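Local coordinates for protein PTS system fructose-like EIIB component 3 (Escherichia coli K12, PDB 4TN5) that probably takes a phosphoryl group from the EIIA component onto a cysteine and passes it to incoming sugar, probably fructose, during uptake through the EIIC component, at residues Ala2-Val7 with Glu22-Leu27; Val59-Thr64 with Tyr85-Glu90; Arg78-Ser83 with Met95-Lys100. All coordinates share one frame; numbering follows the deposited sequence.

Interaction 1 (Ala2-Val7 with Glu22-Leu27)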
loop_
_atom_site.group_PDB
_atom_site.type_symbol
_atom_site.label_atom_id
_atom_site.label_comp_id
_atom_site.label_asym_id
_atom_site.label_seq_id
_atom_site.Cartn_x
_atom_site.Cartn_y
_atom_site.Cartn_z
ATOM N N ALA A 2 -5.140 20.762 5.535
ATOM C CA ALA A 2 -4.736 19.556 4.825
ATOM C C ALA A 2 -5.603 19.386 3.583
ATOM O O ALA A 2 -6.757 19.812 3.563
ATOM C CB ALA A 2 -4.854 18.341 5.728
ATOM N N TYR A 3 -5.046 18.766 2.548
ATOM C CA TYR A 3 -5.761 18.633 1.283
ATOM C C TYR A 3 -5.916 17.181 0.834
ATOM O O TYR A 3 -4.935 16.459 0.663
ATOM C CB TYR A 3 -5.085 19.464 0.192
ATOM C CG TYR A 3 -5.775 19.376 -1.147
ATOM C CD1 TYR A 3 -7.110 19.732 -1.285
ATOM C CD2 TYR A 3 -5.093 18.941 -2.274
ATOM C CE1 TYR A 3 -7.747 19.653 -2.508
ATOM C CE2 TYR A 3 -5.720 18.860 -3.500
ATOM C CZ TYR A 3 -7.047 19.216 -3.613
ATOM O OH TYR A 3 -7.676 19.136 -4.834
ATOM N N LEU A 4 -7.165 16.775 0.629
ATOM C CA LEU A 4 -7.502 15.397 0.300
ATOM C C LEU A 4 -8.096 15.298 -1.101
ATOM O O LEU A 4 -8.927 16.115 -1.485
ATOM C CB LEU A 4 -8.513 14.869 1.323
ATOM C CG LEU A 4 -9.134 13.482 1.136
ATOM C CD1 LEU A 4 -8.279 12.407 1.782
ATOM C CD2 LEU A 4 -10.547 13.455 1.696
ATOM N N VAL A 5 -7.661 14.306 -1.872
ATOM C CA VAL A 5 -8.336 13.984 -3.125
ATOM C C VAL A 5 -9.042 12.644 -2.967
ATOM O O VAL A 5 -8.577 11.776 -2.228
ATOM C CB VAL A 5 -7.376 13.946 -4.335
ATOM C CG1 VAL A 5 -6.796 15.329 -4.597
ATOM C CG2 VAL A 5 -6.272 12.924 -4.118
ATOM N N ALA A 6 -10.169 12.477 -3.644
ATOM C CA ALA A 6 -10.971 11.279 -3.445
ATOM C C ALA A 6 -11.611 10.760 -4.722
ATOM O O ALA A 6 -11.917 11.522 -5.639
ATOM C CB ALA A 6 -12.031 11.531 -2.394
ATOM N N VAL A 7 -11.808 9.448 -4.768
ATOM C CA VAL A 7 -12.529 8.817 -5.859
ATOM C C VAL A 7 -13.560 7.846 -5.302
ATOM O O VAL A 7 -13.219 6.911 -4.576
ATOM C CB VAL A 7 -11.591 8.058 -6.814
ATOM C CG1 VAL A 7 -12.400 7.347 -7.884
ATOM C CG2 VAL A 7 -10.586 9.007 -7.448
ATOM N N GLU A 22 -21.052 12.773 -1.093
ATOM C CA GLU A 22 -21.788 13.692 -0.233
ATOM C C GLU A 22 -21.280 13.654 1.200
ATOM O O GLU A 22 -20.902 14.684 1.760
ATOM C CB GLU A 22 -23.282 13.359 -0.256
ATOM C CG GLU A 22 -24.155 14.260 0.609
ATOM C CD GLU A 22 -24.220 15.693 0.114
ATOM O OE1 GLU A 22 -23.792 15.960 -1.029
ATOM O OE2 GLU A 22 -24.712 16.555 0.870
ATOM N N ARG A 23 -21.278 12.461 1.788
ATOM C CA ARG A 23 -20.867 12.294 3.174
ATOM C C ARG A 23 -19.431 12.759 3.381
ATOM O O ARG A 23 -19.118 13.378 4.390
ATOM C CB ARG A 23 -21.031 10.838 3.622
ATOM C CG ARG A 23 -20.768 10.621 5.106
ATOM C CD ARG A 23 -21.952 9.956 5.798
ATOM N NE ARG A 23 -22.012 8.516 5.562
ATOM C CZ ARG A 23 -23.141 7.821 5.448
ATOM N NH1 ARG A 23 -24.312 8.428 5.532
ATOM N NH2 ARG A 23 -23.102 6.515 5.244
ATOM N N LEU A 24 -18.569 12.484 2.408
ATOM C CA LEU A 24 -17.159 12.838 2.523
ATOM C C LEU A 24 -16.930 14.347 2.463
ATOM O O LEU A 24 -16.114 14.887 3.210
ATOM C CB LEU A 24 -16.339 12.142 1.440
ATOM C CG LEU A 24 -14.831 12.350 1.551
ATOM C CD1 LEU A 24 -14.331 11.822 2.884
ATOM C CD2 LEU A 24 -14.127 11.657 0.408
ATOM N N GLU A 25 -17.650 15.019 1.570
ATOM C CA GLU A 25 -17.546 16.468 1.426
ATOM C C GLU A 25 -17.848 17.168 2.748
ATOM O O GLU A 25 -17.212 18.163 3.095
ATOM C CB GLU A 25 -18.492 16.969 0.333
ATOM C CG GLU A 25 -18.187 18.375 -0.166
ATOM C CD GLU A 25 -18.067 18.441 -1.676
ATOM O OE1 GLU A 25 -18.270 17.399 -2.334
ATOM O OE2 GLU A 25 -17.761 19.531 -2.205
ATOM N N LYS A 26 -18.808 16.633 3.494
ATOM C CA LYS A 26 -19.176 17.218 4.780
ATOM C C LYS A 26 -18.417 16.604 5.958
ATOM O O LYS A 26 -18.398 17.169 7.045
ATOM C CB LYS A 26 -20.696 17.201 4.987
ATOM C CG LYS A 26 -21.207 16.221 6.028
ATOM C CD LYS A 26 -22.702 16.022 5.861
ATOM C CE LYS A 26 -23.164 14.719 6.478
ATOM N NZ LYS A 26 -24.652 14.630 6.486
ATOM N N LEU A 27 -17.771 15.463 5.738
ATOM C CA LEU A 27 -16.806 14.957 6.709
ATOM C C LEU A 27 -15.575 15.848 6.663
ATOM O O LEU A 27 -14.883 16.034 7.663
ATOM C CB LEU A 27 -16.394 13.517 6.388
ATOM C CG LEU A 27 -17.412 12.406 6.642
ATOM C CD1 LEU A 27 -16.809 11.029 6.413
ATOM C CD2 LEU A 27 -17.961 12.520 8.037
#

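Interaction 2 (Val59-Thr64 with Tyr85-Glu90)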
loop_
_atom_site.group_PDB
_atom_site.type_symbol
_atom_site.label_atom_id
_atom_site.label_comp_id
_atom_site.label_asym_id
_atom_site.label_seq_id
_atom_site.Cartn_x
_atom_site.Cartn_y
_atom_site.Cartn_z
ATOM N N VAL A 59 -2.973 13.329 0.986
ATOM C CA VAL A 59 -3.455 11.955 1.064
ATOM C C VAL A 59 -4.658 11.769 0.142
ATOM O O VAL A 59 -5.432 12.701 -0.077
ATOM C CB VAL A 59 -3.822 11.568 2.520
ATOM C CG1 VAL A 59 -4.917 12.473 3.056
ATOM C CG2 VAL A 59 -4.223 10.099 2.622
ATOM N N ALA A 60 -4.797 10.572 -0.420
ATOM C CA ALA A 60 -5.944 10.253 -1.258
ATOM C C ALA A 60 -6.881 9.286 -0.542
ATOM O O ALA A 60 -6.449 8.493 0.291
ATOM C CB ALA A 60 -5.485 9.666 -2.584
ATOM N N LEU A 61 -8.169 9.365 -0.854
ATOM C CA LEU A 61 -9.131 8.409 -0.321
ATOM C C LEU A 61 -9.838 7.696 -1.463
ATOM O O LEU A 61 -10.478 8.328 -2.303
ATOM C CB LEU A 61 -10.144 9.095 0.595
ATOM C CG LEU A 61 -11.170 8.164 1.247
ATOM C CD1 LEU A 61 -10.477 7.020 1.967
ATOM C CD2 LEU A 61 -12.064 8.933 2.206
ATOM N N LEU A 62 -9.714 6.375 -1.495
ATOM C CA LEU A 62 -10.298 5.587 -2.570
ATOM C C LEU A 62 -11.475 4.766 -2.068
ATOM O O LEU A 62 -11.303 3.693 -1.490
ATOM C CB LEU A 62 -9.237 4.686 -3.205
ATOM C CG LEU A 62 -7.974 5.425 -3.653
ATOM C CD1 LEU A 62 -6.976 4.468 -4.285
ATOM C CD2 LEU A 62 -8.317 6.561 -4.608
ATOM N N ILE A 63 -12.675 5.290 -2.287
ATOM C CA ILE A 63 -13.898 4.625 -1.867
ATOM C C ILE A 63 -14.488 3.869 -3.049
ATOM O O ILE A 63 -15.246 4.430 -3.837
ATOM C CB ILE A 63 -14.929 5.643 -1.362
ATOM C CG1 ILE A 63 -14.252 6.680 -0.462
ATOM C CG2 ILE A 63 -16.065 4.939 -0.639
ATOM C CD1 ILE A 63 -15.168 7.797 -0.018
ATOM N N THR A 64 -14.141 2.593 -3.175
ATOM C CA THR A 64 -14.545 1.836 -4.352
ATOM C C THR A 64 -14.699 0.338 -4.117
ATOM O O THR A 64 -13.951 -0.272 -3.352
ATOM C CB THR A 64 -13.558 2.050 -5.516
ATOM O OG1 THR A 64 -13.951 1.248 -6.636
ATOM C CG2 THR A 64 -12.142 1.674 -5.097
ATOM N N TYR A 85 -19.861 0.483 0.506
ATOM C CA TYR A 85 -20.766 0.131 1.590
ATOM C C TYR A 85 -20.056 0.072 2.954
ATOM O O TYR A 85 -20.691 0.131 4.001
ATOM C CB TYR A 85 -21.533 -1.128 1.223
ATOM C CG TYR A 85 -22.055 -1.220 -0.164
ATOM C CD1 TYR A 85 -22.652 -0.139 -0.816
ATOM C CD2 TYR A 85 -21.859 -2.374 -0.877
ATOM C CE1 TYR A 85 -23.087 -0.268 -2.121
ATOM C CE2 TYR A 85 -22.285 -2.474 -2.158
ATOM C CZ TYR A 85 -22.900 -1.443 -2.772
ATOM O OH TYR A 85 -23.312 -1.621 -4.059
ATOM N N ALA A 86 -18.728 -0.010 2.932
ATOM C CA ALA A 86 -17.925 0.127 4.150
ATOM C C ALA A 86 -17.789 1.573 4.640
ATOM O O ALA A 86 -17.896 1.846 5.839
ATOM C CB ALA A 86 -16.557 -0.484 3.956
ATOM N N PHE A 87 -17.536 2.492 3.716
ATOM C CA PHE A 87 -17.466 3.910 4.052
ATOM C C PHE A 87 -18.828 4.381 4.531
ATOM O O PHE A 87 -18.935 5.217 5.432
ATOM C CB PHE A 87 -17.033 4.727 2.837
ATOM C CG PHE A 87 -17.070 6.210 3.061
ATOM C CD1 PHE A 87 -16.047 6.843 3.744
ATOM C CD2 PHE A 87 -18.126 6.971 2.587
ATOM C CE1 PHE A 87 -16.076 8.206 3.952
ATOM C CE2 PHE A 87 -18.159 8.335 2.794
ATOM C CZ PHE A 87 -17.133 8.952 3.476
ATOM N N LEU A 88 -19.871 3.830 3.922
ATOM C CA LEU A 88 -21.225 4.195 4.297
ATOM C C LEU A 88 -21.622 3.743 5.704
ATOM O O LEU A 88 -22.124 4.555 6.488
ATOM C CB LEU A 88 -22.251 3.724 3.260
ATOM C CG LEU A 88 -22.238 4.451 1.914
ATOM C CD1 LEU A 88 -23.460 4.058 1.096
ATOM C CD2 LEU A 88 -22.184 5.957 2.116
ATOM N N ARG A 89 -21.384 2.471 6.037
ATOM C CA ARG A 89 -21.920 1.932 7.292
ATOM C C ARG A 89 -21.296 2.708 8.433
ATOM O O ARG A 89 -21.996 3.184 9.318
ATOM C CB ARG A 89 -21.741 0.424 7.433
ATOM C CG ARG A 89 -20.428 -0.096 7.967
ATOM C CD ARG A 89 -20.548 -1.593 7.864
ATOM N NE ARG A 89 -20.593 -2.016 6.453
ATOM C CZ ARG A 89 -19.504 -2.296 5.740
ATOM N NH1 ARG A 89 -18.316 -2.213 6.307
ATOM N NH2 ARG A 89 -19.585 -2.686 4.484
ATOM N N GLU A 90 -19.975 2.837 8.414
ATOM C CA GLU A 90 -19.303 3.631 9.430
ATOM C C GLU A 90 -18.091 4.408 8.927
ATOM O O GLU A 90 -17.007 3.845 8.729
ATOM C CB GLU A 90 -18.901 2.706 10.581
ATOM C CG GLU A 90 -18.385 3.474 11.792
ATOM C CD GLU A 90 -18.077 2.579 12.972
ATOM O OE1 GLU A 90 -17.219 1.684 12.833
ATOM O OE2 GLU A 90 -18.698 2.770 14.040
#

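Interaction 3 (Arg78-Ser83 with Met95-Lys100)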
loop_
_atom_site.group_PDB
_atom_site.type_symbol
_atom_site.label_atom_id
_atom_site.label_comp_id
_atom_site.label_asym_id
_atom_site.label_seq_id
_atom_site.Cartn_x
_atom_site.Cartn_y
_atom_site.Cartn_z
ATOM N N ARG A 78 0.157 8.807 -0.518
ATOM C CA ARG A 78 -0.364 8.244 0.711
ATOM C C ARG A 78 -1.850 8.089 0.463
ATOM O O ARG A 78 -2.504 9.047 0.055
ATOM C CB ARG A 78 -0.171 9.220 1.865
ATOM C CG ARG A 78 1.261 9.555 2.210
ATOM C CD ARG A 78 1.283 10.672 3.236
ATOM N NE ARG A 78 2.592 10.833 3.854
ATOM C CZ ARG A 78 2.956 10.234 4.981
ATOM N NH1 ARG A 78 2.111 9.426 5.608
ATOM N NH2 ARG A 78 4.168 10.431 5.479
ATOM N N TYR A 79 -2.398 6.899 0.683
ATOM C CA TYR A 79 -3.840 6.748 0.528
ATOM C C TYR A 79 -4.495 5.658 1.368
ATOM O O TYR A 79 -3.848 4.708 1.811
ATOM C CB TYR A 79 -4.245 6.622 -0.952
ATOM C CG TYR A 79 -3.896 5.317 -1.636
ATOM C CD1 TYR A 79 -4.692 4.189 -1.475
ATOM C CD2 TYR A 79 -2.796 5.225 -2.479
ATOM C CE1 TYR A 79 -4.385 3.000 -2.110
ATOM C CE2 TYR A 79 -2.484 4.041 -3.120
ATOM C CZ TYR A 79 -3.282 2.931 -2.932
ATOM O OH TYR A 79 -2.975 1.751 -3.567
ATOM N N VAL A 80 -5.793 5.831 1.584
ATOM C CA VAL A 80 -6.627 4.832 2.228
ATOM C C VAL A 80 -7.645 4.346 1.208
ATOM O O VAL A 80 -8.280 5.151 0.527
ATOM C CB VAL A 80 -7.381 5.423 3.433
ATOM C CG1 VAL A 80 -8.283 4.374 4.066
ATOM C CG2 VAL A 80 -6.401 5.973 4.450
ATOM N N GLN A 81 -7.791 3.033 1.089
ATOM C CA GLN A 81 -8.772 2.469 0.171
ATOM C C GLN A 81 -9.785 1.601 0.906
ATOM O O GLN A 81 -9.425 0.812 1.779
ATOM C CB GLN A 81 -8.087 1.664 -0.936
ATOM C CG GLN A 81 -9.059 1.021 -1.915
ATOM C CD GLN A 81 -8.374 0.466 -3.147
ATOM O OE1 GLN A 81 -7.262 0.870 -3.488
ATOM N NE2 GLN A 81 -9.037 -0.464 -3.824
ATOM N N CYS A 82 -11.055 1.759 0.549
ATOM C CA CYS A 82 -12.121 0.951 1.123
ATOM C C CYS A 82 -13.288 0.860 0.151
ATOM O O CYS A 82 -13.381 1.638 -0.798
ATOM C CB CYS A 82 -12.591 1.547 2.451
ATOM S SG CYS A 82 -13.395 3.158 2.303
ATOM N N SER A 83 -14.177 -0.098 0.389
ATOM C CA SER A 83 -15.371 -0.245 -0.430
ATOM C C SER A 83 -16.397 0.814 -0.044
ATOM O O SER A 83 -16.310 1.407 1.032
ATOM C CB SER A 83 -15.964 -1.644 -0.264
ATOM O OG SER A 83 -16.194 -1.944 1.101
HETATM N N MSE A 95 -11.842 8.144 8.174
HETATM C CA MSE A 95 -11.077 9.392 8.199
HETATM C C MSE A 95 -9.968 9.376 9.253
HETATM O O MSE A 95 -8.992 10.114 9.135
HETATM C CB MSE A 95 -11.963 10.617 8.425
HETATM C CG MSE A 95 -12.382 10.829 9.862
HETATM SE SE MSE A 95 -13.770 12.176 10.012
HETATM C CE MSE A 95 -15.299 11.014 9.687
ATOM N N SER A 96 -10.118 8.550 10.286
ATOM C CA SER A 96 -9.077 8.446 11.309
ATOM C C SER A 96 -7.967 7.561 10.769
ATOM O O SER A 96 -6.810 7.696 11.147
ATOM C CB SER A 96 -9.617 7.881 12.623
ATOM O OG SER A 96 -8.554 7.468 13.468
ATOM N N ALA A 97 -8.332 6.645 9.880
ATOM C CA ALA A 97 -7.345 5.896 9.122
ATOM C C ALA A 97 -6.624 6.873 8.207
ATOM O O ALA A 97 -5.400 6.857 8.104
ATOM C CB ALA A 97 -8.018 4.805 8.309
ATOM N N VAL A 98 -7.406 7.735 7.561
ATOM C CA VAL A 98 -6.871 8.793 6.709
ATOM C C VAL A 98 -5.918 9.704 7.479
ATOM O O VAL A 98 -4.893 10.134 6.952
ATOM C CB VAL A 98 -8.006 9.641 6.076
ATOM C CG1 VAL A 98 -7.452 10.906 5.442
ATOM C CG2 VAL A 98 -8.772 8.823 5.045
ATOM N N ARG A 99 -6.241 9.978 8.737
ATOM C CA ARG A 99 -5.456 10.928 9.517
ATOM C C ARG A 99 -4.177 10.276 10.043
ATOM O O ARG A 99 -3.186 10.956 10.299
ATOM C CB ARG A 99 -6.298 11.531 10.643
ATOM C CG ARG A 99 -5.914 12.961 11.003
ATOM C CD ARG A 99 -6.928 13.597 11.949
ATOM N NE ARG A 99 -6.724 15.037 12.096
ATOM C CZ ARG A 99 -5.773 15.585 12.847
ATOM N NH1 ARG A 99 -4.930 14.811 13.516
ATOM N NH2 ARG A 99 -5.662 16.905 12.926
ATOM N N LYS A 100 -4.199 8.954 10.187
ATOM C CA LYS A 100 -2.977 8.201 10.469
ATOM C C LYS A 100 -2.036 8.239 9.270
ATOM O O LYS A 100 -0.883 8.652 9.388
ATOM C CB LYS A 100 -3.284 6.746 10.835
ATOM C CG LYS A 100 -4.091 6.554 12.111
ATOM C CD LYS A 100 -4.383 5.080 12.356
ATOM C CE LYS A 100 -3.808 4.600 13.682
ATOM N NZ LYS A 100 -4.874 4.111 14.603
#

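Interaction 1 (Ala2-Val7 with Glu22-Leu27)
Ala6 and Leu4, on the first strand of the central sheet, meet Leu24 in a small, wholly apolar strand-to-helix contact within the beta-alpha-beta unit of strand 3-9, helix 18-30 and strand 34-41. The helix lies over one face of the sheet, and the segments approach at Ala6 and Leu24, whose CA atoms are 8.7 Å apart. Residues alternate along the strand: the CB atoms of Leu4 and Ala6 point toward the helix, whereas those of Val5 and Val7 point to the other face. Leu24 is the one helix residue of this segment that makes contact. With CG anti to the backbone N (chi1 -175°), its branched end projects down from the helix onto the strand. Branch CD2 does most of the touching, its methyl coming within 3.5 Å of Ala6 CB, a close approach for two methyl carbons. The same CD2 lies 4.2 Å from Leu4 CD2, and the second branch, CD1, is almost as near, at 4.3 Å from that Leu4 methyl. The Leu4 end thus faces the fork of Leu24, while Ala6, with only a CB, lets the helix residue come down close to the strand. Leu61 and Phe87 also pack against Leu24 and extend this apolar cluster, and Val35 and Leu61 touch Leu4 from the two neighbouring strands. Backbone hydrogen bonds join the strand to Gly34 and Ser36 on one side and Val59 on the other; it leads on to Cys10, the inferred phosphocysteine residue. With only methyl carbons meeting, nothing directional links strand and helix here: the contact rests on fit and on the exclusion of water, and 97 Å² is buried between the segments.

Interaction 2 (Val59-Thr64 with Tyr85-Glu90)
The ring of Phe87 is laid over the end of Ile63 in the hydrophobic core of this alpha/beta fold, where the short helix 84-89 packs on a central strand of the largely parallel sheet. Ile63 CD1 stands almost exactly above the middle of the aromatic ring, 3.8 Å from its centroid and 5° off the normal, a face-on CH-pi contact. Two torsions make this possible. Phe87 has CG anti to its own backbone N (chi1 174°), which extends the ring away from the helix toward the strand; Ile63 carries CG1 anti to its carbonyl carbon, with chi2 near 175° straightening the chain so that CD1 reaches the ring. The other branch of Ile63 works nearer the helix backbone: CG2 approaches Phe87 CB to 3.6 Å and CG to 4.0 Å. The isoleucine therefore holds the phenylalanine at two places, the ring through CD1 and its root through CG2, which probably limits tilting of the ring. Leu61, two residues earlier on the strand, adds a looser contact that approaches the ring obliquely. Leu61 and Ile63 both direct their CB atoms toward the helix, as alternate residues of a strand do, and the backbones come nearest at Ile63 and Phe87, with CA atoms 6.9 Å apart. Arg23 and Leu27 of helix 18-30 and Val94 of helix 92-103 also touch Phe87, so the ring sits where three helices converge on the sheet. The side chain of Ile63 is about 9 Å from that of Cys10, the inferred phosphocysteine residue, which places this core near the site. Leu61 CD2 makes its nearest approach to the ring at Phe87 CE1, 4.4 Å away.

Interaction 3 (Arg78-Ser83 with Met95-Lys100)
Val80 packs beneath Val98 and Ala97 in the beta-alpha-beta crossover that leads from strand 79-82 through helix 92-103 to the parallel strand 108-111, with helix 84-89 also in the connection. Strand and helix come very close: the CA atoms of Val80 and Val98 are 6.0 Å apart, and Val80 is the strand residue that meets the helix in this contact. Its two methyls divide the work. CG2, placed anti to the carbonyl carbon, presses against the helix backbone itself, 3.6 Å from Val98 CA and 3.7 Å from Val98 N. CG1, anti to the backbone N (chi1 178°), instead turns toward the methyl of Ala97, CG1 to CB being 4.3 Å. Ala97 points its CB at the strand, and its small side chain is compatible with this close approach. Val98 is set differently: its CB is directed to one side of the strand, and CG2 reaches back alongside Val80, 3.8 Å from CG2 of that residue. All three residues are buried and only carbon groups meet between the side chains, so the segments are joined by hydrophobic contact, burying 138 Å² in total. Leu61 of the adjoining strand and Val101, further along the helix, also pack on Val80; Leu112 and Trp33 touch Ala97 and Val98 respectively. At the edge of the contact, Arg78 NH1 is hydrogen-bonded to the carbonyl oxygen of Ala104, a polar tie between the approach to the strand and the residues just after the helix. Lys100 packs on Gln106 of the second subunit. Val98 CG2 also lies beside the branch point of the strand residue, 4.0 Å from Val80 CB.

In the fold
From the N terminus, strand 3-9 and helix 18-30 close the first loop in interaction 1, which is complete before the other two begin. Interactions 2 and 3 cross: strand 59-64 is followed by strand 79-82, then helix 84-89 returns to the former and helix 92-103 to the latter. The three strands lie side by side, with 59-64 in the middle, joined to 3-9 and to 79-82 by probable backbone hydrogen bonds such as Val5 O to Leu61 N and Val80 O to Leu62 N. The helices share one face of the sheet, where Leu4 CD1 meets Val98 CG1 and Leu27 meets Met95, joining interactions 1 and 3.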